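Local atomic coordinates of AA10A (Thermobifida fusca, PDB entry 5UIZ), a protein that probably cleaves cellulose oxidatively, acting as a copper-dependent lytic polysaccharide monooxygenase of the AA10 family. Residues L87-V92 against G109-G114; A98-G103 against L165-L170; V151-Q156 against V189-R194; R197-T202 against Y214-V219. All blocks are in the same frame, centred on the assembly; numbering follows the deposited sequence.

Contact 1. Residues L87-V92 against G109-G114; sequences LYRDWV and GLTEGG
Thr-111 holds its hydroxyl trans to its own backbone N (chi1 -165°), which turns OG1 onto the carbonyl of Tyr-88, while a bend at chi3 of Arg-89 (72°) curls its guanidinium toward the backbone of Gly-109. The contact sets strand 88-90, a short outer strand of the LPMO beta-sandwich, against the loop that runs into the short, loosely hydrogen-bonded helix at 111-114. The Thr-111 hydroxyl is the donor, 2.7 Å from OG1 to Tyr-88 O, and it comes from above the carbonyl plane, 36° out of it. The same oxygen also accepts a hydrogen bond from a water, which donates to Glu-112 OE1 as well, so one carbonyl is gripped twice and the carboxylate is drawn in indirectly. Glu-112 OE1 stays 4.0 Å from Tyr-88 OH. The Tyr-88 ring instead meets His-37, a copper ligand, and Tyr-213. The side chains of Arg-89 and Thr-111 run antiparallel alongside one another, with CG of the arginine 3.6 Å from OG1 of the threonine. Farther out, Arg-89 NH2 is hydrogen-bonded to Gly-108 O and lies 2.9 Å from Gly-109 O, near the guanidinium plane. Gly-109 has a positive phi, and a beta carbon there would press against that nitrogen. The methyl of the threonine packs on Leu-87, CG2 of Thr-111 lying 4.2 Å from CD2 of Leu-87.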
loop_
_atom_site.group_PDB
_atom_site.type_symbol
_atom_site.label_atom_id
_atom_site.label_comp_id
_atom_site.label_asym_id
_atom_site.label_seq_id
_atom_site.Cartn_x
_atom_site.Cartn_y
_atom_site.Cartn_z
ATOM N N LEU A 87 0.966 -6.248 6.925
ATOM C CA LEU A 87 1.101 -4.801 7.169
ATOM C C LEU A 87 -0.197 -4.258 7.772
ATOM O O LEU A 87 -0.989 -3.579 7.089
ATOM C CB LEU A 87 1.494 -4.082 5.890
ATOM C CG LEU A 87 2.377 -2.876 6.090
ATOM C CD1 LEU A 87 2.907 -2.370 4.746
ATOM C CD2 LEU A 87 1.635 -1.757 6.817
ATOM N N TYR A 88 -0.398 -4.558 9.053
ATOM C CA TYR A 88 -1.582 -4.155 9.775
ATOM C C TYR A 88 -1.331 -3.614 11.145
ATOM O O TYR A 88 -0.297 -3.890 11.795
ATOM C CB TYR A 88 -2.536 -5.327 9.917
ATOM C CG TYR A 88 -2.037 -6.465 10.763
ATOM C CD1 TYR A 88 -2.215 -6.454 12.147
ATOM C CD2 TYR A 88 -1.436 -7.581 10.174
ATOM C CE1 TYR A 88 -1.767 -7.495 12.930
ATOM C CE2 TYR A 88 -1.000 -8.636 10.935
ATOM C CZ TYR A 88 -1.182 -8.606 12.318
ATOM O OH TYR A 88 -0.743 -9.645 13.082
ATOM N N ARG A 89 -2.320 -2.868 11.618
ATOM C CA ARG A 89 -2.351 -2.495 13.012
ATOM C C ARG A 89 -3.583 -3.066 13.672
ATOM O O ARG A 89 -4.623 -3.171 13.046
ATOM C CB ARG A 89 -2.320 -0.976 13.163
ATOM C CG ARG A 89 -1.087 -0.288 12.599
ATOM C CD ARG A 89 -1.165 1.210 12.927
ATOM N NE ARG A 89 -0.935 1.396 14.348
ATOM C CZ ARG A 89 0.252 1.541 14.902
ATOM N NH1 ARG A 89 0.325 1.569 16.184
ATOM N NH2 ARG A 89 1.347 1.608 14.200
ATOM N N ASP A 90 -3.467 -3.389 14.951
ATOM C CA ASP A 90 -4.594 -3.738 15.777
ATOM C C ASP A 90 -4.991 -2.531 16.654
ATOM O O ASP A 90 -4.139 -1.713 17.037
ATOM C CB ASP A 90 -4.243 -4.892 16.704
ATOM C CG ASP A 90 -4.098 -6.234 15.971
ATOM O OD1 ASP A 90 -4.693 -6.498 14.878
ATOM O OD2 ASP A 90 -3.376 -7.034 16.551
ATOM N N TRP A 91 -6.285 -2.435 16.941
ATOM C CA TRP A 91 -6.833 -1.526 17.921
ATOM C C TRP A 91 -6.642 -0.045 17.516
ATOM O O TRP A 91 -6.417 0.829 18.343
ATOM C CB TRP A 91 -6.248 -1.857 19.332
ATOM C CG TRP A 91 -6.686 -3.178 19.852
ATOM C CD1 TRP A 91 -5.897 -4.273 20.064
ATOM C CD2 TRP A 91 -8.016 -3.546 20.300
ATOM N NE1 TRP A 91 -6.662 -5.314 20.591
ATOM C CE2 TRP A 91 -7.956 -4.879 20.758
ATOM C CE3 TRP A 91 -9.239 -2.878 20.344
ATOM C CZ2 TRP A 91 -9.080 -5.562 21.253
ATOM C CZ3 TRP A 91 -10.355 -3.550 20.826
ATOM C CH2 TRP A 91 -10.259 -4.879 21.303
ATOM N N VAL A 92 -6.754 0.210 16.222
ATOM C CA VAL A 92 -6.752 1.561 15.710
ATOM C C VAL A 92 -8.070 2.304 16.078
ATOM O O VAL A 92 -8.065 3.522 16.201
ATOM C CB VAL A 92 -6.470 1.599 14.186
ATOM C CG1 VAL A 92 -6.711 2.987 13.584
ATOM C CG2 VAL A 92 -5.031 1.166 13.915
ATOM N N GLY A 109 2.405 3.297 10.254
ATOM C CA GLY A 109 2.804 3.973 11.486
ATOM C C GLY A 109 3.870 3.171 12.192
ATOM O O GLY A 109 3.783 2.968 13.399
ATOM N N LEU A 110 4.838 2.682 11.417
ATOM C CA LEU A 110 5.899 1.829 11.961
ATOM C C LEU A 110 5.398 0.630 12.719
ATOM O O LEU A 110 6.020 0.187 13.666
ATOM C CB LEU A 110 6.891 2.638 12.822
ATOM C CG LEU A 110 7.547 3.841 12.086
ATOM C CD1 LEU A 110 8.453 4.611 13.070
ATOM C CD2 LEU A 110 8.345 3.441 10.854
ATOM N N THR A 111 4.318 0.028 12.240
ATOM C CA THR A 111 3.756 -1.153 12.893
ATOM C C THR A 111 4.791 -2.293 12.917
ATOM O O THR A 111 5.744 -2.293 12.126
ATOM C CB THR A 111 2.494 -1.617 12.129
ATOM O OG1 THR A 111 1.734 -2.532 12.911
ATOM C CG2 THR A 111 2.852 -2.289 10.796
ATOM N N GLU A 112 4.555 -3.273 13.762
ATOM C CA GLU A 112 5.461 -4.394 13.977
ATOM C C GLU A 112 6.920 -3.975 14.205
ATOM O O GLU A 112 7.834 -4.492 13.560
ATOM C CB GLU A 112 5.362 -5.348 12.802
ATOM C CG GLU A 112 4.017 -5.985 12.653
ATOM C CD GLU A 112 3.701 -7.036 13.753
ATOM O OE1 GLU A 112 2.584 -7.599 13.686
ATOM O OE2 GLU A 112 4.556 -7.322 14.666
ATOM N N GLY A 113 7.143 -3.023 15.106
ATOM C CA GLY A 113 8.513 -2.594 15.426
ATOM C C GLY A 113 9.287 -1.985 14.261
ATOM O O GLY A 113 10.501 -2.157 14.131
ATOM N N GLY A 114 8.584 -1.262 13.397
ATOM C CA GLY A 114 9.229 -0.680 12.228
ATOM C C GLY A 114 9.519 -1.648 11.121
ATOM O O GLY A 114 10.264 -1.328 10.225
HETATM O O HOH W 1 0.670 -5.593 13.847
#

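Contact 2. Residues A98-G103 against L165-L170; sequences AALPDG and LTWDSL
Two nearly straight hydrogen bonds fix Trp-167 against 98-103, one through its indole and one through its backbone. The indole NE1 donates to Leu-100 O at 2.8 Å (167° at the hydrogen), and the acceptor lies almost exactly in the ring plane while the donor lies in the plane of the carbonyl. The backbone N of Trp-167 donates to Asp-102 OD1 at 2.9 Å (170°), reaching the carboxylate on its syn side but tilted from its plane. With CG of Trp-167 beside its backbone N (chi1 -69°), both donors face 98-103. A third bond, from Gly-103 N to Leu-165 O at 2.9 Å, is more bent. Asp-102 OD2 accepts from a water that in turn accepts from the N of Asp-168, so both carboxylate oxygens are used at the start of the type I turn 167-170. That turn is also braced by an ST motif, Ser-169 N donating to Thr-166 OG1. Asp-102 CG rests 3.6 Å from Thr-166 CB. Leu-100 crosses the indole at about a right angle, with Leu-100 CB 3.9 Å from Trp-167 CZ2. A leucine in place of Trp-167 would probably leave Leu-100 O without its donor and open a gap beside the Leu-100 side chain. Just past helix 96-99, Leu-100 leans on Phe-201 and Tyr-214, while Leu-165 and Leu-170 lay the loop over strands 146-154 and 198-206.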
loop_
_atom_site.group_PDB
_atom_site.type_symbol
_atom_site.label_atom_id
_atom_site.label_comp_id
_atom_site.label_asym_id
_atom_site.label_seq_id
_atom_site.Cartn_x
_atom_site.Cartn_y
_atom_site.Cartn_z
ATOM N N ALA A 98 -4.505 9.218 13.715
ATOM C CA ALA A 98 -3.722 9.164 14.934
ATOM C C ALA A 98 -2.711 8.043 14.817
ATOM O O ALA A 98 -1.606 8.162 15.379
ATOM C CB ALA A 98 -4.574 8.932 16.146
ATOM N N ALA A 99 -3.105 6.918 14.211
ATOM C CA ALA A 99 -2.213 5.801 14.149
ATOM C C ALA A 99 -1.059 5.998 13.171
ATOM O O ALA A 99 -0.034 5.400 13.369
ATOM C CB ALA A 99 -2.939 4.527 13.829
ATOM N N LEU A 100 -1.233 6.809 12.145
ATOM C CA LEU A 100 -0.265 6.924 11.040
ATOM C C LEU A 100 0.176 8.374 10.971
ATOM O O LEU A 100 -0.480 9.175 10.320
ATOM C CB LEU A 100 -0.959 6.542 9.723
ATOM C CG LEU A 100 -0.914 5.059 9.330
ATOM C CD1 LEU A 100 -1.372 4.094 10.384
ATOM C CD2 LEU A 100 -1.787 4.857 8.101
ATOM N N PRO A 101 1.267 8.734 11.667
ATOM C CA PRO A 101 1.799 10.068 11.460
ATOM C C PRO A 101 2.180 10.342 10.002
ATOM O O PRO A 101 2.535 9.395 9.237
ATOM C CB PRO A 101 3.058 10.065 12.318
ATOM C CG PRO A 101 2.814 9.082 13.369
ATOM C CD PRO A 101 2.002 8.007 12.709
ATOM N N ASP A 102 2.158 11.618 9.620
ATOM C CA ASP A 102 2.628 11.971 8.285
ATOM C C ASP A 102 4.025 11.372 8.009
ATOM O O ASP A 102 4.918 11.336 8.892
ATOM C CB ASP A 102 2.663 13.469 8.095
ATOM C CG ASP A 102 1.293 14.062 7.849
ATOM O OD1 ASP A 102 0.337 13.369 7.355
ATOM O OD2 ASP A 102 1.183 15.261 8.130
ATOM N N GLY A 103 4.176 10.829 6.806
ATOM C CA GLY A 103 5.415 10.259 6.420
ATOM C C GLY A 103 5.586 8.853 6.912
ATOM O O GLY A 103 6.605 8.247 6.606
ATOM N N LEU A 165 4.737 10.727 1.864
ATOM C CA LEU A 165 3.319 10.624 1.835
ATOM C C LEU A 165 2.708 11.194 3.101
ATOM O O LEU A 165 3.077 10.790 4.176
ATOM C CB LEU A 165 2.914 9.171 1.618
ATOM C CG LEU A 165 1.399 9.013 1.361
ATOM C CD1 LEU A 165 1.002 9.677 0.056
ATOM C CD2 LEU A 165 0.993 7.527 1.340
ATOM N N THR A 166 1.735 12.107 2.960
ATOM C CA THR A 166 1.082 12.712 4.094
ATOM C C THR A 166 -0.427 12.666 3.874
ATOM O O THR A 166 -0.918 12.496 2.723
ATOM C CB THR A 166 1.445 14.200 4.254
ATOM O OG1 THR A 166 0.911 14.936 3.148
ATOM C CG2 THR A 166 2.936 14.448 4.312
ATOM N N TRP A 167 -1.151 12.851 4.972
ATOM C CA TRP A 167 -2.595 12.900 4.905
ATOM C C TRP A 167 -3.054 14.066 4.085
ATOM O O TRP A 167 -3.926 13.870 3.291
ATOM C CB TRP A 167 -3.249 12.958 6.276
ATOM C CG TRP A 167 -3.077 11.720 6.986
ATOM C CD1 TRP A 167 -2.124 11.427 7.953
ATOM C CD2 TRP A 167 -3.824 10.541 6.789
ATOM N NE1 TRP A 167 -2.285 10.136 8.378
ATOM C CE2 TRP A 167 -3.299 9.558 7.664
ATOM C CE3 TRP A 167 -4.883 10.202 5.954
ATOM C CZ2 TRP A 167 -3.835 8.282 7.748
ATOM C CZ3 TRP A 167 -5.403 8.951 6.038
ATOM C CH2 TRP A 167 -4.888 7.999 6.926
ATOM N N ASP A 168 -2.451 15.250 4.273
ATOM C CA ASP A 168 -2.691 16.416 3.399
ATOM C C ASP A 168 -2.589 16.081 1.925
ATOM O O ASP A 168 -3.424 16.505 1.122
ATOM C CB ASP A 168 -1.758 17.586 3.754
ATOM C CG ASP A 168 -2.071 18.858 2.964
ATOM O OD1 ASP A 168 -3.204 19.378 3.097
ATOM O OD2 ASP A 168 -1.176 19.336 2.213
ATOM N N SER A 169 -1.596 15.290 1.560
ATOM C CA SER A 169 -1.322 14.986 0.145
ATOM C C SER A 169 -2.403 14.045 -0.494
ATOM O O SER A 169 -2.462 13.890 -1.691
ATOM C CB SER A 169 0.089 14.373 -0.004
ATOM O OG SER A 169 0.173 13.027 0.472
ATOM N N LEU A 170 -3.242 13.439 0.331
ATOM C CA LEU A 170 -4.187 12.433 -0.116
ATOM C C LEU A 170 -5.622 12.948 -0.145
ATOM O O LEU A 170 -6.023 13.712 0.743
ATOM C CB LEU A 170 -4.140 11.275 0.863
ATOM C CG LEU A 170 -2.894 10.428 0.780
ATOM C CD1 LEU A 170 -3.007 9.422 1.917
ATOM C CD2 LEU A 170 -2.784 9.686 -0.534
HETATM O O HOH W 2 -0.863 15.988 6.482
#

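Contact 3. Residues V151-Q156 against V189-R194; sequences VYVTKQ and VHAPNR
Arg-194 reaches out of its loop to the end of strand 146-154 and binds two successive carbonyls, Val-153 O and Thr-154 O. The two segments belong to different sheets of the beta-sandwich, 151-154 in one and 189-190 in the other, and Arg-194 bridges them just past the end of strand 184-190. Its NE donates to Thr-154 O at 2.9 Å and its NH2 to Val-153 O at 3.0 Å. Both donors stand above the planes of their carbonyls, by 35° and 56°, and neither lies on a lone pair. The third nitrogen, NH1, turns back to its own loop and donates to Pro-192 O at 2.7 Å. With all three nitrogens bonded to backbone oxygens, the buried guanidinium is probably held against rotation, and the carbonyl dipoles probably help to offset its charge; Glu-171 is a further, weak and long ion-pair partner. Gln-156, two residues past the strand's end, approaches the arginine's backbone. Its chain bends at chi2 (64°) and brings OE1 to 3.3 Å from Arg-194 CA, where that oxygen accepts from Ser-195 N and His-198 NE2. Val-153 packs against the loop with both branches. One, CG1, lies 3.6 Å from Arg-194 NE, beside the aliphatic part of the arginine. Farther up the strand Val-151 meets Val-189, and between these two pairs the other branch of Val-153, CG2, stands 3.9 Å from the methyl CB of Ala-191.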
loop_
_atom_site.group_PDB
_atom_site.type_symbol
_atom_site.label_atom_id
_atom_site.label_comp_id
_atom_site.label_asym_id
_atom_site.label_seq_id
_atom_site.Cartn_x
_atom_site.Cartn_y
_atom_site.Cartn_z
ATOM N N VAL A 151 -10.180 4.285 0.074
ATOM C CA VAL A 151 -9.151 4.412 -0.935
ATOM C C VAL A 151 -8.866 5.865 -1.123
ATOM O O VAL A 151 -9.769 6.623 -1.528
ATOM C CB VAL A 151 -9.570 3.770 -2.264
ATOM C CG1 VAL A 151 -8.449 3.886 -3.301
ATOM C CG2 VAL A 151 -9.890 2.309 -2.079
ATOM N N TYR A 152 -7.625 6.249 -0.794
ATOM C CA TYR A 152 -7.123 7.580 -0.992
ATOM C C TYR A 152 -6.160 7.604 -2.195
ATOM O O TYR A 152 -5.466 6.620 -2.487
ATOM C CB TYR A 152 -6.382 8.025 0.256
ATOM C CG TYR A 152 -7.232 8.199 1.476
ATOM C CD1 TYR A 152 -7.563 7.119 2.274
ATOM C CD2 TYR A 152 -7.674 9.467 1.854
ATOM C CE1 TYR A 152 -8.353 7.269 3.373
ATOM C CE2 TYR A 152 -8.436 9.620 2.978
ATOM C CZ TYR A 152 -8.791 8.508 3.723
ATOM O OH TYR A 152 -9.546 8.659 4.816
ATOM N N VAL A 153 -6.087 8.726 -2.891
ATOM C CA VAL A 153 -5.099 8.915 -3.958
ATOM C C VAL A 153 -4.452 10.293 -3.789
ATOM O O VAL A 153 -5.152 11.306 -3.448
ATOM C CB VAL A 153 -5.686 8.760 -5.393
ATOM C CG1 VAL A 153 -4.564 8.738 -6.421
ATOM C CG2 VAL A 153 -6.419 7.429 -5.529
ATOM N N THR A 154 -3.147 10.339 -4.031
ATOM C CA THR A 154 -2.415 11.591 -3.977
ATOM C C THR A 154 -3.003 12.657 -4.961
ATOM O O THR A 154 -3.528 12.322 -6.021
ATOM C CB THR A 154 -0.915 11.394 -4.293
ATOM O OG1 THR A 154 -0.761 10.552 -5.424
ATOM C CG2 THR A 154 -0.220 10.737 -3.101
ATOM N N LYS A 155 -2.930 13.910 -4.548
ATOM C CA LYS A 155 -3.422 15.057 -5.309
ATOM C C LYS A 155 -2.468 15.395 -6.450
ATOM O O LYS A 155 -1.266 15.198 -6.313
ATOM C CB LYS A 155 -3.553 16.258 -4.403
ATOM C CG LYS A 155 -4.848 16.265 -3.667
ATOM C CD LYS A 155 -4.806 16.813 -2.264
ATOM C CE LYS A 155 -4.068 18.117 -2.077
ATOM N NZ LYS A 155 -4.482 18.627 -0.720
ATOM N N GLN A 156 -3.000 15.861 -7.592
ATOM C CA GLN A 156 -2.154 16.386 -8.674
ATOM C C GLN A 156 -1.196 17.451 -8.144
ATOM O O GLN A 156 -1.611 18.285 -7.392
ATOM C CB GLN A 156 -2.976 16.996 -9.830
ATOM C CG GLN A 156 -2.140 17.120 -11.122
ATOM C CD GLN A 156 -1.696 15.747 -11.691
ATOM O OE1 GLN A 156 -2.306 14.708 -11.428
ATOM N NE2 GLN A 156 -0.608 15.747 -12.465
ATOM N N VAL A 189 -12.766 1.929 -8.642
ATOM C CA VAL A 189 -12.736 3.237 -8.037
ATOM C C VAL A 189 -12.423 4.192 -9.181
ATOM O O VAL A 189 -11.903 3.795 -10.202
ATOM C CB VAL A 189 -11.687 3.343 -6.937
ATOM C CG1 VAL A 189 -11.766 2.178 -5.971
ATOM C CG2 VAL A 189 -10.299 3.448 -7.506
ATOM N N HIS A 190 -12.744 5.452 -8.980
ATOM C CA HIS A 190 -12.432 6.460 -9.926
ATOM C C HIS A 190 -11.655 7.516 -9.214
ATOM O O HIS A 190 -12.099 8.008 -8.162
ATOM C CB HIS A 190 -13.708 7.070 -10.537
ATOM C CG HIS A 190 -13.397 8.196 -11.442
ATOM N ND1 HIS A 190 -12.787 8.001 -12.665
ATOM C CD2 HIS A 190 -13.455 9.529 -11.255
ATOM C CE1 HIS A 190 -12.572 9.168 -13.239
ATOM N NE2 HIS A 190 -12.924 10.114 -12.384
ATOM N N ALA A 191 -10.500 7.880 -9.780
ATOM C CA ALA A 191 -9.659 8.933 -9.177
ATOM C C ALA A 191 -9.555 10.090 -10.140
ATOM O O ALA A 191 -8.760 10.032 -11.080
ATOM C CB ALA A 191 -8.274 8.413 -8.862
ATOM N N PRO A 192 -10.331 11.146 -9.898
ATOM C CA PRO A 192 -10.505 12.192 -10.903
ATOM C C PRO A 192 -9.320 13.136 -10.968
ATOM O O PRO A 192 -8.644 13.318 -9.961
ATOM C CB PRO A 192 -11.721 12.973 -10.404
ATOM C CG PRO A 192 -11.796 12.679 -8.931
ATOM C CD PRO A 192 -11.268 11.282 -8.764
ATOM N N ASN A 193 -9.096 13.729 -12.138
ATOM C CA ASN A 193 -8.157 14.843 -12.296
ATOM C C ASN A 193 -6.707 14.475 -11.935
ATOM O O ASN A 193 -6.004 15.264 -11.304
ATOM C CB ASN A 193 -8.632 16.068 -11.478
ATOM C CG ASN A 193 -10.021 16.526 -11.876
ATOM O OD1 ASN A 193 -10.283 16.718 -13.052
ATOM N ND2 ASN A 193 -10.922 16.683 -10.899
ATOM N N ARG A 194 -6.289 13.272 -12.312
ATOM C CA ARG A 194 -4.951 12.798 -12.040
ATOM C C ARG A 194 -4.272 12.297 -13.278
ATOM O O ARG A 194 -4.858 11.603 -14.109
ATOM C CB ARG A 194 -4.952 11.728 -10.962
ATOM C CG ARG A 194 -5.108 12.360 -9.567
ATOM C CD ARG A 194 -5.976 11.518 -8.734
ATOM N NE ARG A 194 -6.036 11.936 -7.334
ATOM C CZ ARG A 194 -7.091 12.437 -6.714
ATOM N NH1 ARG A 194 -8.249 12.677 -7.333
ATOM N NH2 ARG A 194 -7.007 12.662 -5.426
#

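Contact 4. Residues R197-T202 against Y214-V219; sequences RHVVFT and YLCSDV
Tyr-214 opens the contact with its ring against Phe-201, crossing it obliquely, with CD1 3.7 Å from Phe-201 CZ. The phenylalanine has its CG trans to the backbone N (chi1 -174°), a setting that places CZ against Tyr-214, whose hydroxyl bonds to His-96. An alanine at Phe-201 would probably leave the Tyr-214 ring without this neighbour and open a gap beside it. Leu-215 pairs with Thr-202 through two backbone hydrogen bonds, and its side chain lies on the other face of the sheet, its CB 4.0 Å from Thr-202 CB and its body against Leu-138. Cys-216, in disulfide with Cys-106, sits across from Phe-201 in a non-hydrogen-bonded pair; its sulfur comes near the ring, but with two conformers of the cysteine that contact is tentative. Both strands form the beta hairpin 198-206/211-221 at the centre of the LPMO sandwich, their axes running antiparallel at 153°. Ser-217 follows as a hydrogen-bonded pair with Val-200, and its OG bonds to Pro-43 O and to a water shared with Thr-202 OG1 and Leu-215 O. Asp-218 lies alongside Val-199, OD1 3.6 Å from CG2; OD2 makes a salt bridge with Arg-46, while a water links OD1 to His-198 O and to Arg-197 NH1, itself also hydrogen-bonded to Trp-125 O. Val-219 exchanges backbone bonds with His-198 and meets Val-200 at about a right angle, its CG1 3.6 Å from CG2 of Val-200.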
loop_
_atom_site.group_PDB
_atom_site.type_symbol
_atom_site.label_atom_id
_atom_site.label_comp_id
_atom_site.label_asym_id
_atom_site.label_seq_id
_atom_site.Cartn_x
_atom_site.Cartn_y
_atom_site.Cartn_z
ATOM N N ARG A 197 2.467 9.945 -12.230
ATOM C CA ARG A 197 2.879 9.152 -11.056
ATOM C C ARG A 197 2.124 9.599 -9.792
ATOM O O ARG A 197 2.090 10.790 -9.439
ATOM C CB ARG A 197 4.375 9.263 -10.824
ATOM C CG ARG A 197 4.845 8.645 -9.507
ATOM C CD ARG A 197 6.337 8.941 -9.245
ATOM N NE ARG A 197 7.224 8.047 -9.983
ATOM C CZ ARG A 197 7.489 6.808 -9.637
ATOM N NH1 ARG A 197 6.926 6.241 -8.566
ATOM N NH2 ARG A 197 8.350 6.107 -10.362
ATOM N N HIS A 198 1.527 8.622 -9.119
ATOM C CA HIS A 198 0.788 8.861 -7.920
ATOM C C HIS A 198 0.917 7.695 -6.957
ATOM O O HIS A 198 1.505 6.632 -7.266
ATOM C CB HIS A 198 -0.670 9.091 -8.292
ATOM C CG HIS A 198 -0.939 10.471 -8.749
ATOM N ND1 HIS A 198 -1.046 11.521 -7.872
ATOM C CD2 HIS A 198 -1.081 10.998 -9.992
ATOM C CE1 HIS A 198 -1.231 12.638 -8.558
ATOM N NE2 HIS A 198 -1.241 12.353 -9.844
ATOM N N VAL A 199 0.337 7.892 -5.799
ATOM C CA VAL A 199 0.177 6.822 -4.812
ATOM C C VAL A 199 -1.278 6.563 -4.469
ATOM O O VAL A 199 -2.025 7.483 -4.224
ATOM C CB VAL A 199 0.932 7.168 -3.546
ATOM C CG1 VAL A 199 0.870 6.038 -2.526
ATOM C CG2 VAL A 199 2.368 7.408 -3.895
ATOM N N VAL A 200 -1.666 5.315 -4.529
ATOM C CA VAL A 200 -2.971 4.901 -4.102
ATOM C C VAL A 200 -2.744 4.322 -2.687
ATOM O O VAL A 200 -1.895 3.446 -2.476
ATOM C CB VAL A 200 -3.518 3.826 -4.998
ATOM C CG1 VAL A 200 -4.863 3.328 -4.460
ATOM C CG2 VAL A 200 -3.612 4.309 -6.430
ATOM N N PHE A 201 -3.453 4.882 -1.721
ATOM C CA PHE A 201 -3.425 4.380 -0.345
ATOM C C PHE A 201 -4.748 3.730 0.084
ATOM O O PHE A 201 -5.777 4.403 0.191
ATOM C CB PHE A 201 -3.008 5.522 0.566
ATOM C CG PHE A 201 -2.808 5.126 1.974
ATOM C CD1 PHE A 201 -1.864 4.217 2.296
ATOM C CD2 PHE A 201 -3.584 5.689 2.998
ATOM C CE1 PHE A 201 -1.650 3.823 3.620
ATOM C CE2 PHE A 201 -3.388 5.296 4.300
ATOM C CZ PHE A 201 -2.406 4.370 4.620
ATOM N N THR A 202 -4.722 2.429 0.287
ATOM C CA THR A 202 -5.905 1.630 0.609
ATOM C C THR A 202 -5.882 1.192 2.099
ATOM O O THR A 202 -4.885 0.635 2.597
ATOM C CB THR A 202 -5.985 0.387 -0.297
ATOM O OG1 THR A 202 -6.044 0.796 -1.651
ATOM C CG2 THR A 202 -7.213 -0.433 -0.017
ATOM N N TYR A 214 -2.899 -1.345 5.912
ATOM C CA TYR A 214 -2.489 -0.085 5.306
ATOM C C TYR A 214 -1.617 -0.357 4.083
ATOM O O TYR A 214 -0.489 -0.807 4.190
ATOM C CB TYR A 214 -1.774 0.795 6.330
ATOM C CG TYR A 214 -2.704 1.215 7.449
ATOM C CD1 TYR A 214 -3.722 2.122 7.225
ATOM C CD2 TYR A 214 -2.582 0.673 8.712
ATOM C CE1 TYR A 214 -4.578 2.486 8.267
ATOM C CE2 TYR A 214 -3.466 0.970 9.726
ATOM C CZ TYR A 214 -4.436 1.880 9.522
ATOM O OH TYR A 214 -5.277 2.237 10.562
ATOM N N LEU A 215 -2.163 -0.060 2.923
ATOM C CA LEU A 215 -1.672 -0.595 1.656
ATOM C C LEU A 215 -1.372 0.492 0.673
ATOM O O LEU A 215 -2.289 1.051 0.093
ATOM C CB LEU A 215 -2.726 -1.556 1.081
ATOM C CG LEU A 215 -3.117 -2.631 2.122
ATOM C CD1 LEU A 215 -4.369 -3.413 1.770
ATOM C CD2 LEU A 215 -1.933 -3.550 2.458
ATOM N N CYS A 216 -0.087 0.847 0.533
ATOM C CA CYS A 216 0.361 1.816 -0.471
ATOM C C CYS A 216 0.735 1.124 -1.794
ATOM O O CYS A 216 1.515 0.149 -1.807
ATOM C CB CYS A 216 1.592 2.624 -0.020
ATOM S SG CYS A 216 1.274 3.868 1.254
ATOM N N SER A 217 0.217 1.685 -2.880
ATOM C CA SER A 217 0.477 1.228 -4.245
ATOM C C SER A 217 0.885 2.377 -5.141
ATOM O O SER A 217 0.152 3.376 -5.258
ATOM C CB SER A 217 -0.717 0.585 -4.850
ATOM O OG SER A 217 -1.152 -0.522 -4.074
ATOM N N ASP A 218 2.038 2.242 -5.781
ATOM C CA ASP A 218 2.467 3.247 -6.746
ATOM C C ASP A 218 1.837 3.016 -8.099
ATOM O O ASP A 218 1.800 1.872 -8.587
ATOM C CB ASP A 218 3.966 3.331 -6.844
ATOM C CG ASP A 218 4.568 3.674 -5.542
ATOM O OD1 ASP A 218 4.608 4.900 -5.174
ATOM O OD2 ASP A 218 4.941 2.683 -4.858
ATOM N N VAL A 219 1.265 4.079 -8.640
ATOM C CA VAL A 219 0.558 4.016 -9.912
ATOM C C VAL A 219 1.001 5.124 -10.848
ATOM O O VAL A 219 1.585 6.136 -10.441
ATOM C CB VAL A 219 -0.980 4.016 -9.780
ATOM C CG1 VAL A 219 -1.456 2.856 -8.916
ATOM C CG2 VAL A 219 -1.517 5.319 -9.200
HETATM O O HOH W 3 4.449 6.611 -7.128
HETATM O O HOH W 4 -3.405 0.415 -2.489
#

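In the fold
Contact 4 lies nearest the chain centre, with contacts 1 and 3 on opposite sides of it, their centres 25 Å apart and without touching. Contact 1 comes closest to the metal, the Tyr-88 side chain being about 6 Å from the copper ion bound by His-37 and His-144. In contact 4 the Leu-215 side chain is about 11 Å from the copper ion. Contacts 1 and 4 share a sheet and join where Leu-87 O meets Tyr-214 N (3.2 Å). Contact 2 touches the other three: Arg-89 CD packs on Leu-100 CD1 at 3.9 Å, Ser-169 O meets Lys-155 N at 2.9 Å, and Leu-100 CD2 lies 3.6 Å from Phe-201 CZ. Thr-154 OG1 and His-198 ND1, 2.6 Å apart, join contacts 3 and 4.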